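Local coordinates for putative heme binding protein (Tannerella forsythia, PDB 6EU8), which probably binds heme, like other bacterial proteins of the HmuY-like family, at residues V28-T32 with F189-P195; E84-E90 with K157-K163; S42-K48 with S126-G132. One frame throughout, in Å; residues are numbered along the deposited sequence.

Interaction 1 (V28-T32 with F189-P195)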
loop_
_atom_site.group_PDB
_atom_site.type_symbol
_atom_site.label_atom_id
_atom_site.label_comp_id
_atom_site.label_asym_id
_atom_site.label_seq_id
_atom_site.Cartn_x
_atom_site.Cartn_y
_atom_site.Cartn_z
ATOM N N VAL A 28 -5.439 4.756 5.017
ATOM C CA VAL A 28 -6.018 5.901 4.268
ATOM C C VAL A 28 -7.522 5.710 4.027
ATOM O O VAL A 28 -7.944 4.718 3.441
ATOM C CB VAL A 28 -5.334 6.096 2.881
ATOM C CG1 VAL A 28 -5.848 7.351 2.141
ATOM C CG2 VAL A 28 -3.809 6.144 3.014
ATOM N N ASN A 29 -8.316 6.711 4.476
ATOM C CA ASN A 29 -9.743 6.812 4.176
ATOM C C ASN A 29 -9.933 7.718 2.953
ATOM O O ASN A 29 -9.655 8.927 3.028
ATOM C CB ASN A 29 -10.471 7.419 5.386
ATOM C CG ASN A 29 -11.981 7.351 5.263
ATOM O OD1 ASN A 29 -12.544 7.678 4.221
ATOM N ND2 ASN A 29 -12.645 6.917 6.331
ATOM N N LEU A 30 -10.315 7.126 1.838
ATOM C CA LEU A 30 -10.512 7.849 0.572
ATOM C C LEU A 30 -11.799 8.674 0.541
ATOM O O LEU A 30 -11.896 9.628 -0.244
ATOM C CB LEU A 30 -10.482 6.879 -0.593
ATOM C CG LEU A 30 -9.186 6.079 -0.763
ATOM C CD1 LEU A 30 -9.384 4.941 -1.753
ATOM C CD2 LEU A 30 -8.052 7.012 -1.199
ATOM N N GLU A 31 -12.773 8.318 1.391
ATOM C CA GLU A 31 -14.040 9.059 1.450
ATOM C C GLU A 31 -13.812 10.394 2.158
ATOM O O GLU A 31 -14.220 11.438 1.655
ATOM C CB GLU A 31 -15.157 8.237 2.126
ATOM C CG GLU A 31 -16.534 8.944 2.118
ATOM C CD GLU A 31 -17.729 8.049 2.428
ATOM O OE1 GLU A 31 -17.580 6.874 2.832
ATOM O OE2 GLU A 31 -18.863 8.540 2.255
ATOM N N THR A 32 -13.145 10.355 3.309
ATOM C CA THR A 32 -12.923 11.526 4.161
ATOM C C THR A 32 -11.563 12.208 4.019
ATOM O O THR A 32 -11.393 13.350 4.443
ATOM C CB THR A 32 -13.047 11.146 5.650
ATOM O OG1 THR A 32 -12.004 10.220 6.010
ATOM C CG2 THR A 32 -14.407 10.536 5.949
ATOM N N PHE A 189 -0.872 9.987 -5.288
ATOM C CA PHE A 189 -1.833 9.482 -6.249
ATOM C C PHE A 189 -3.032 10.410 -6.349
ATOM O O PHE A 189 -3.349 11.118 -5.388
ATOM C CB PHE A 189 -2.314 8.054 -5.860
ATOM C CG PHE A 189 -2.736 7.917 -4.416
ATOM C CD1 PHE A 189 -1.814 7.675 -3.420
ATOM C CD2 PHE A 189 -4.083 8.046 -4.051
ATOM C CE1 PHE A 189 -2.206 7.580 -2.076
ATOM C CE2 PHE A 189 -4.482 7.934 -2.722
ATOM C CZ PHE A 189 -3.551 7.695 -1.734
ATOM N N ASN A 190 -3.658 10.384 -7.517
ATOM C CA ASN A 190 -4.960 11.014 -7.742
ATOM C C ASN A 190 -6.002 9.910 -7.676
ATOM O O ASN A 190 -5.725 8.767 -8.038
ATOM C CB ASN A 190 -4.975 11.686 -9.126
ATOM C CG ASN A 190 -3.948 12.802 -9.255
ATOM O OD1 ASN A 190 -3.520 13.394 -8.270
ATOM N ND2 ASN A 190 -3.560 13.091 -10.500
ATOM N N TYR A 191 -7.216 10.214 -7.194
ATOM C CA TYR A 191 -8.285 9.226 -7.210
ATOM C C TYR A 191 -9.700 9.807 -7.423
ATOM O O TYR A 191 -9.909 10.988 -7.191
ATOM C CB TYR A 191 -8.265 8.351 -5.928
ATOM C CG TYR A 191 -8.566 9.073 -4.658
ATOM C CD1 TYR A 191 -7.575 9.712 -3.928
ATOM C CD2 TYR A 191 -9.880 9.125 -4.162
ATOM C CE1 TYR A 191 -7.863 10.358 -2.726
ATOM C CE2 TYR A 191 -10.165 9.772 -2.996
ATOM C CZ TYR A 191 -9.176 10.370 -2.274
ATOM O OH TYR A 191 -9.478 11.005 -1.101
ATOM N N GLU A 192 -10.610 8.946 -7.834
ATOM C CA GLU A 192 -12.058 9.256 -7.911
ATOM C C GLU A 192 -12.806 8.125 -7.166
ATOM O O GLU A 192 -12.858 6.994 -7.642
ATOM C CB GLU A 192 -12.515 9.408 -9.379
ATOM C CG GLU A 192 -11.745 10.487 -10.135
ATOM C CD GLU A 192 -12.355 10.888 -11.481
ATOM O OE1 GLU A 192 -13.232 10.177 -11.998
ATOM O OE2 GLU A 192 -11.916 11.936 -12.029
ATOM N N PHE A 193 -13.359 8.452 -5.998
ATOM C CA PHE A 193 -14.026 7.483 -5.089
ATOM C C PHE A 193 -15.548 7.635 -5.193
ATOM O O PHE A 193 -16.023 8.749 -5.047
ATOM C CB PHE A 193 -13.585 7.768 -3.648
ATOM C CG PHE A 193 -14.240 6.900 -2.600
ATOM C CD1 PHE A 193 -13.705 5.670 -2.235
ATOM C CD2 PHE A 193 -15.378 7.341 -1.942
ATOM C CE1 PHE A 193 -14.298 4.877 -1.265
ATOM C CE2 PHE A 193 -15.971 6.561 -0.968
ATOM C CZ PHE A 193 -15.445 5.322 -0.631
ATOM N N GLN A 194 -16.247 6.523 -5.423
ATOM C CA GLN A 194 -17.729 6.485 -5.428
ATOM C C GLN A 194 -18.269 5.938 -4.075
ATOM O O GLN A 194 -18.227 4.719 -3.889
ATOM C CB GLN A 194 -18.212 5.615 -6.587
ATOM C CG GLN A 194 -19.743 5.498 -6.681
ATOM C CD GLN A 194 -20.436 6.852 -6.752
ATOM O OE1 GLN A 194 -20.308 7.565 -7.744
ATOM N NE2 GLN A 194 -21.142 7.228 -5.680
ATOM N N PRO A 195 -18.801 6.825 -3.174
ATOM C CA PRO A 195 -19.397 6.330 -1.919
ATOM C C PRO A 195 -20.714 5.578 -2.124
ATOM O O PRO A 195 -21.407 5.780 -3.132
ATOM C CB PRO A 195 -19.628 7.595 -1.082
ATOM C CG PRO A 195 -18.995 8.721 -1.828
ATOM C CD PRO A 195 -18.887 8.300 -3.249
#
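Leu30 lays its CD2 methyl over the face of the Tyr191 ring, 3.6 Å from the ring centroid and 10° off the normal. This is a CH-pi contact made almost over the ring centre. The same methyl reaches the edge of the Phe189 ring, near its plane, with Leu30 CD2 4.0 Å from Phe189 CE2. Tyr191 also holds Leu30 by its backbone: Tyr191 OH donates to Leu30 O at 2.9 Å. Ring face and hydroxyl thus grip one residue together. CB of Tyr191 already points at the loop; with CG between the backbone N and the carbonyl carbon (chi1 66°), the ring face comes under Leu30 CD2. Here the turn after strand 24-28, part of a four-stranded antiparallel sheet, packs on the last strand, 184-194, of the large antiparallel sheet. Asn29 shapes the turn by an Asx motif, its OD1 accepting from Thr32 N at 2.9 Å. Phe193 takes the next part of the turn over one ring face, where the Leu30 carbonyl carbon and Glu31 CA lie. Glu31 CB comes within 3.6 Å of Phe193 CE2. The extended Glu31 chain then runs on across Pro195, whose CB is 3.6 Å from Glu31 OE2.

Interaction 2 (E84-E90 with K157-K163)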
loop_
_atom_site.group_PDB
_atom_site.type_symbol
_atom_site.label_atom_id
_atom_site.label_comp_id
_atom_site.label_asym_id
_atom_site.label_seq_id
_atom_site.Cartn_x
_atom_site.Cartn_y
_atom_site.Cartn_z
ATOM N N GLU A 84 -10.587 -5.689 -3.149
ATOM C CA GLU A 84 -10.076 -6.391 -4.333
ATOM C C GLU A 84 -9.819 -5.405 -5.460
ATOM O O GLU A 84 -10.479 -4.349 -5.529
ATOM C CB GLU A 84 -11.010 -7.552 -4.730
ATOM C CG GLU A 84 -12.457 -7.141 -5.020
ATOM C CD GLU A 84 -13.404 -8.322 -5.268
ATOM O OE1 GLU A 84 -12.994 -9.496 -5.183
ATOM O OE2 GLU A 84 -14.573 -8.054 -5.578
ATOM N N ALA A 85 -8.835 -5.727 -6.319
ATOM C CA ALA A 85 -8.359 -4.780 -7.341
ATOM C C ALA A 85 -8.100 -5.398 -8.716
ATOM O O ALA A 85 -7.822 -6.586 -8.824
ATOM C CB ALA A 85 -7.057 -4.128 -6.839
ATOM N N ILE A 86 -8.212 -4.546 -9.745
ATOM C CA ILE A 86 -7.718 -4.780 -11.118
ATOM C C ILE A 86 -6.895 -3.614 -11.619
ATOM O O ILE A 86 -7.045 -2.483 -11.165
ATOM C CB ILE A 86 -8.847 -4.994 -12.190
ATOM C CG1 ILE A 86 -9.761 -3.761 -12.306
ATOM C CG2 ILE A 86 -9.635 -6.228 -11.872
ATOM C CD1 ILE A 86 -10.780 -3.860 -13.433
ATOM N N ALA A 87 -5.982 -3.920 -12.555
ATOM C CA ALA A 87 -5.317 -2.915 -13.365
ATOM C C ALA A 87 -6.016 -2.864 -14.715
ATOM O O ALA A 87 -5.986 -3.847 -15.462
ATOM C CB ALA A 87 -3.839 -3.230 -13.563
ATOM N N THR A 88 -6.609 -1.721 -14.997
ATOM C CA THR A 88 -7.222 -1.482 -16.305
ATOM C C THR A 88 -6.147 -1.169 -17.333
ATOM O O THR A 88 -5.001 -0.848 -16.983
ATOM C CB THR A 88 -8.248 -0.328 -16.311
ATOM O OG1 THR A 88 -7.618 0.957 -16.331
ATOM C CG2 THR A 88 -9.249 -0.405 -15.142
ATOM N N LYS A 89 -6.539 -1.222 -18.600
ATOM C CA LYS A 89 -5.703 -0.766 -19.713
ATOM C C LYS A 89 -5.737 0.728 -19.948
ATOM O O LYS A 89 -5.013 1.225 -20.816
ATOM C CB LYS A 89 -6.108 -1.494 -21.006
ATOM C CG LYS A 89 -7.417 -1.014 -21.637
ATOM C CD LYS A 89 -7.678 -1.736 -22.963
ATOM C CE LYS A 89 -9.104 -1.513 -23.469
ATOM N NZ LYS A 89 -9.422 -0.116 -23.899
ATOM N N GLU A 90 -6.575 1.460 -19.216
ATOM C CA GLU A 90 -6.765 2.879 -19.435
ATOM C C GLU A 90 -5.738 3.721 -18.695
ATOM O O GLU A 90 -5.199 3.293 -17.651
ATOM C CB GLU A 90 -8.194 3.320 -19.027
ATOM C CG GLU A 90 -9.337 2.499 -19.642
ATOM C CD GLU A 90 -9.373 2.487 -21.178
ATOM O OE1 GLU A 90 -8.867 3.439 -21.808
ATOM O OE2 GLU A 90 -9.899 1.507 -21.749
ATOM N N LYS A 157 1.636 3.527 -15.840
ATOM C CA LYS A 157 0.690 4.578 -16.261
ATOM C C LYS A 157 -0.773 4.106 -16.197
ATOM O O LYS A 157 -1.662 4.867 -16.630
ATOM C CB LYS A 157 1.033 5.018 -17.687
ATOM C CG LYS A 157 2.419 5.609 -17.845
ATOM C CD LYS A 157 2.503 6.928 -17.119
ATOM C CE LYS A 157 3.387 7.969 -17.797
ATOM N NZ LYS A 157 4.810 7.849 -17.379
ATOM N N SER A 158 -1.030 2.890 -15.692
ATOM C CA SER A 158 -2.390 2.326 -15.633
ATOM C C SER A 158 -3.265 2.970 -14.551
ATOM O O SER A 158 -2.806 3.323 -13.463
ATOM C CB SER A 158 -2.356 0.818 -15.411
ATOM O OG SER A 158 -1.579 0.148 -16.404
ATOM N N VAL A 159 -4.556 3.118 -14.880
ATOM C CA VAL A 159 -5.600 3.380 -13.868
ATOM C C VAL A 159 -5.990 2.045 -13.233
ATOM O O VAL A 159 -6.370 1.093 -13.924
ATOM C CB VAL A 159 -6.868 4.043 -14.499
ATOM C CG1 VAL A 159 -7.990 4.227 -13.477
ATOM C CG2 VAL A 159 -6.517 5.423 -15.045
ATOM N N PHE A 160 -5.878 1.977 -11.895
ATOM C CA PHE A 160 -6.365 0.856 -11.093
ATOM C C PHE A 160 -7.802 1.103 -10.619
ATOM O O PHE A 160 -8.199 2.249 -10.409
ATOM C CB PHE A 160 -5.443 0.566 -9.861
ATOM C CG PHE A 160 -4.039 0.164 -10.238
ATOM C CD1 PHE A 160 -3.078 1.127 -10.498
ATOM C CD2 PHE A 160 -3.686 -1.160 -10.313
ATOM C CE1 PHE A 160 -1.763 0.773 -10.885
ATOM C CE2 PHE A 160 -2.379 -1.527 -10.675
ATOM C CZ PHE A 160 -1.419 -0.559 -10.956
ATOM N N VAL A 161 -8.559 0.024 -10.480
ATOM C CA VAL A 161 -9.868 0.102 -9.828
ATOM C C VAL A 161 -9.871 -0.847 -8.629
ATOM O O VAL A 161 -9.524 -2.018 -8.754
ATOM C CB VAL A 161 -11.037 -0.199 -10.787
ATOM C CG1 VAL A 161 -12.358 -0.051 -10.017
ATOM C CG2 VAL A 161 -11.012 0.764 -11.996
ATOM N N VAL A 162 -10.284 -0.323 -7.483
ATOM C CA VAL A 162 -10.357 -1.077 -6.239
ATOM C C VAL A 162 -11.800 -1.047 -5.712
ATOM O O VAL A 162 -12.364 0.038 -5.562
ATOM C CB VAL A 162 -9.421 -0.494 -5.163
ATOM C CG1 VAL A 162 -9.280 -1.461 -4.001
ATOM C CG2 VAL A 162 -8.022 -0.197 -5.734
ATOM N N LYS A 163 -12.326 -2.233 -5.415
ATOM C CA LYS A 163 -13.668 -2.418 -4.793
ATOM C C LYS A 163 -13.507 -2.681 -3.312
ATOM O O LYS A 163 -12.690 -3.558 -2.928
ATOM C CB LYS A 163 -14.389 -3.641 -5.389
ATOM C CG LYS A 163 -14.697 -3.573 -6.871
ATOM C CD LYS A 163 -14.969 -4.939 -7.520
ATOM C CE LYS A 163 -16.340 -5.499 -7.210
ATOM N NZ LYS A 163 -16.700 -6.506 -8.243
#
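Strands 84-87 and 160-163 run antiparallel, with axes 4.8 Å apart at closest approach and 164° between their directions. They are neighbours in the large antiparallel sheet of this HmuY-family protein. Glu84 with Lys163 and Ile86 with Val161 are hydrogen-bonded pairs. Ala85 with Val162 and Ala87 with Phe160 are non-hydrogen-bonded pairs. Each hydrogen-bonded pair has two N-H to O bonds, among them Lys163 N to Glu84 O at 2.8 Å.

Glu84, Ile86, Val161 and Lys163 share one face of the sheet. Ile86 and Val161 lie side by side and point the same way, Ile86 CG1 4.1 Å from Val161 CB. The Lys163 chain bends at chi3 (76°) and passes close to the Glu84 carboxylate. Its CE is 3.5 Å from Glu84 OE2, while the ion pair from NZ to that oxygen is long. The Lys163 ammonium also makes a cation-pi contact with Tyr104. On the other face, Ala87 CB meets the Phe160 ring obliquely, 3.7 Å from Phe160 CE2. Ala85 CB faces the CG2 methyl of Val162 there, a looser contact. Strand 169-178 continues the sheet beyond 160-163, through backbone bonds from Phe160 to Ile172 and from Val162 to Ala170.

Beyond Ala87 the pairing becomes irregular. Thr88 CG2 reaches over to Val161 CG2. Thr88 OG1 accepts from Glu90 N, which makes an ST turn, and Glu90 O in turn takes the N-H of Val159 at 2.9 Å. Val159 O is gripped twice by one residue: Thr88 N donates at 3.0 Å, and Thr88 OG1 donates at 2.7 Å, tilted 20° from the carbonyl plane.

Interaction 3 (S42-K48 with S126-G132)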
loop_
_atom_site.group_PDB
_atom_site.type_symbol
_atom_site.label_atom_id
_atom_site.label_comp_id
_atom_site.label_asym_id
_atom_site.label_seq_id
_atom_site.Cartn_x
_atom_site.Cartn_y
_atom_site.Cartn_z
ATOM N N SER A 42 2.539 -7.335 13.570
ATOM C CA SER A 42 2.916 -8.740 13.584
ATOM C C SER A 42 4.072 -9.020 14.577
ATOM O O SER A 42 4.717 -8.094 15.061
ATOM C CB SER A 42 3.269 -9.192 12.166
ATOM O OG SER A 42 4.502 -8.673 11.730
ATOM N N GLU A 43 4.322 -10.300 14.854
ATOM C CA GLU A 43 5.557 -10.678 15.532
ATOM C C GLU A 43 6.709 -10.498 14.503
ATOM O O GLU A 43 6.618 -10.980 13.386
ATOM C CB GLU A 43 5.518 -12.115 16.074
ATOM C CG GLU A 43 6.791 -12.483 16.805
ATOM C CD GLU A 43 6.714 -13.856 17.431
ATOM O OE1 GLU A 43 6.990 -14.867 16.734
ATOM O OE2 GLU A 43 6.316 -13.891 18.629
ATOM N N TRP A 44 7.749 -9.755 14.882
ATOM C CA TRP A 44 8.852 -9.506 13.921
ATOM C C TRP A 44 9.947 -10.542 14.110
ATOM O O TRP A 44 10.198 -11.001 15.234
ATOM C CB TRP A 44 9.402 -8.118 14.080
ATOM C CG TRP A 44 8.484 -6.975 13.669
ATOM C CD1 TRP A 44 7.176 -7.053 13.243
ATOM C CD2 TRP A 44 8.793 -5.586 13.739
ATOM N NE1 TRP A 44 6.685 -5.787 13.003
ATOM C CE2 TRP A 44 7.658 -4.867 13.288
ATOM C CE3 TRP A 44 9.948 -4.876 14.097
ATOM C CZ2 TRP A 44 7.626 -3.457 13.234
ATOM C CZ3 TRP A 44 9.920 -3.489 14.050
ATOM C CH2 TRP A 44 8.787 -2.793 13.589
ATOM N N HIS A 45 10.578 -10.916 12.999
ATOM C CA HIS A 45 11.513 -12.029 12.970
ATOM C C HIS A 45 12.844 -11.543 12.398
ATOM O O HIS A 45 12.890 -11.012 11.261
ATOM C CB HIS A 45 10.940 -13.205 12.187
ATOM C CG HIS A 45 9.755 -13.848 12.871
ATOM N ND1 HIS A 45 8.787 -14.535 12.193
ATOM C CD2 HIS A 45 9.434 -13.929 14.185
ATOM C CE1 HIS A 45 7.879 -14.982 13.052
ATOM N NE2 HIS A 45 8.245 -14.617 14.268
ATOM N N VAL A 46 13.896 -11.684 13.224
ATOM C CA VAL A 46 15.276 -11.294 12.816
ATOM C C VAL A 46 15.883 -12.474 12.084
ATOM O O VAL A 46 15.952 -13.592 12.611
ATOM C CB VAL A 46 16.123 -10.879 14.030
ATOM C CG1 VAL A 46 17.567 -10.539 13.635
ATOM C CG2 VAL A 46 15.515 -9.705 14.745
ATOM N N MET A 47 16.276 -12.249 10.833
ATOM C CA MET A 47 16.916 -13.272 10.005
ATOM C C MET A 47 18.416 -13.015 10.084
ATOM O O MET A 47 18.860 -11.881 9.902
ATOM C CB MET A 47 16.473 -13.160 8.549
ATOM C CG MET A 47 15.015 -13.413 8.317
ATOM S SD MET A 47 14.623 -15.132 8.730
ATOM C CE MET A 47 12.923 -14.841 9.126
ATOM N N LYS A 48 19.181 -14.056 10.416
ATOM C CA LYS A 48 20.646 -13.976 10.519
ATOM C C LYS A 48 21.190 -15.204 9.798
ATOM O O LYS A 48 20.801 -16.335 10.103
ATOM C CB LYS A 48 21.082 -13.961 11.993
ATOM C CG LYS A 48 22.571 -14.228 12.251
ATOM C CD LYS A 48 23.400 -12.967 12.120
ATOM C CE LYS A 48 24.893 -13.292 12.150
ATOM N NZ LYS A 48 25.677 -12.037 12.060
ATOM N N SER A 126 24.815 -10.054 7.379
ATOM C CA SER A 126 23.748 -10.905 6.882
ATOM C C SER A 126 22.525 -10.934 7.817
ATOM O O SER A 126 21.985 -12.007 8.086
ATOM C CB SER A 126 24.264 -12.307 6.587
ATOM O OG SER A 126 25.354 -12.225 5.664
ATOM N N LYS A 127 22.113 -9.755 8.269
ATOM C CA LYS A 127 21.013 -9.614 9.240
ATOM C C LYS A 127 20.012 -8.561 8.791
ATOM O O LYS A 127 20.368 -7.441 8.406
ATOM C CB LYS A 127 21.552 -9.251 10.615
ATOM C CG LYS A 127 20.481 -9.053 11.681
ATOM C CD LYS A 127 21.011 -9.327 13.077
ATOM C CE LYS A 127 22.023 -8.299 13.489
ATOM N NZ LYS A 127 22.378 -8.549 14.915
ATOM N N PHE A 128 18.719 -8.905 8.906
ATOM C CA PHE A 128 17.638 -7.946 8.612
ATOM C C PHE A 128 16.350 -8.469 9.282
ATOM O O PHE A 128 16.334 -9.616 9.720
ATOM C CB PHE A 128 17.420 -7.740 7.117
ATOM C CG PHE A 128 17.147 -9.002 6.341
ATOM C CD1 PHE A 128 15.854 -9.520 6.228
ATOM C CD2 PHE A 128 18.197 -9.696 5.693
ATOM C CE1 PHE A 128 15.623 -10.707 5.544
ATOM C CE2 PHE A 128 17.951 -10.871 4.996
ATOM C CZ PHE A 128 16.666 -11.377 4.905
ATOM N N THR A 129 15.341 -7.605 9.398
ATOM C CA THR A 129 14.093 -7.964 10.138
ATOM C C THR A 129 12.883 -7.946 9.207
ATOM O O THR A 129 12.684 -6.996 8.443
ATOM C CB THR A 129 13.875 -6.996 11.301
ATOM O OG1 THR A 129 15.098 -6.900 12.061
ATOM C CG2 THR A 129 12.756 -7.494 12.272
ATOM N N VAL A 130 12.060 -8.988 9.300
ATOM C CA VAL A 130 10.814 -9.129 8.498
ATOM C C VAL A 130 9.566 -9.286 9.385
ATOM O O VAL A 130 9.629 -9.755 10.508
ATOM C CB VAL A 130 10.886 -10.307 7.528
ATOM C CG1 VAL A 130 11.943 -10.042 6.439
ATOM C CG2 VAL A 130 11.212 -11.614 8.233
ATOM N N ALA A 131 8.421 -8.896 8.822
ATOM C CA ALA A 131 7.109 -9.119 9.465
ATOM C C ALA A 131 6.788 -10.604 9.462
ATOM O O ALA A 131 6.885 -11.261 8.434
ATOM C CB ALA A 131 6.054 -8.344 8.721
ATOM N N GLY A 132 6.387 -11.166 10.613
ATOM C CA GLY A 132 6.025 -12.601 10.630
ATOM C C GLY A 132 4.919 -12.951 9.642
ATOM O O GLY A 132 4.972 -13.975 8.953
HETATM O O HOH W 1 24.968 -10.082 14.081
#
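The Phe128 ring carries Met47 CB over one face, 4.2 Å from the ring centroid, in a CH-pi contact offset toward the rim. Val130 CG1 lies in plane at the edge of the same ring. The His45 ring has Glu43 O above one face and Glu43 OE1 in plane at its edge, and it meets Gly132 CA obliquely. At the edge of the Trp44 ring, in plane, is Ser42 OG. The three rings sit on two neighbouring antiparallel strands, 44-48 and 127-131, of the large sheet; strand 44-48 also pairs with 51-56. His45 with Val130 and Met47 with Phe128 are hydrogen-bonded pairs, and Met47 N to Phe128 O is 2.9 Å.

Met47 bends at chi2 (-65°), and its CE ends 3.8 Å from Val130 CG2. Met47 thus touches both Phe128 and Val130, the two residues of the partner strand on this face. His45 is held at both nitrogens: NE2 donates in its ring plane to the anti lone pair of Glu43 OE1 at 2.8 Å, and ND1 bonds to Asp112. On the other face Val46 CG1 packs on the Lys127 chain, 3.7 Å from Lys127 CD, and Trp44 CB lies against Thr129 CG2. Asp40 takes the polar ends of both Ser42 and Trp44.

At one end Gly132 N donates to Glu43 O at 2.8 Å, with Ser42 OG only a weak second acceptor. At the other, Lys48 NZ bonds to Lys125 O. One water accepts from both ammonium groups, 2.9 Å from Lys48 NZ and 3.1 Å from Lys127 NZ.

Overall arrangement
From the N terminus, the chain first reaches residues 28-32, which meet residues 189-195 only near the C terminus. Interaction 1 thus closes the longest loop, and the other two contacts nest inside it. Residues 42-48 come next and open interaction 3. Before 126-132 closes it, residues 84-90 have opened interaction 2, which 157-163 closes later. Interactions 2 and 3 therefore cross along the chain. All three reach the large antiparallel sheet. Interaction 1 joins it to the loop that follows strand 24-28 of the four-stranded sheet. Interactions 2 and 3 pair strands within it, on opposite sides of the chain's centre, their centres about 32 Å apart. Interactions 1 and 2 have centres about 14 Å apart, without touching.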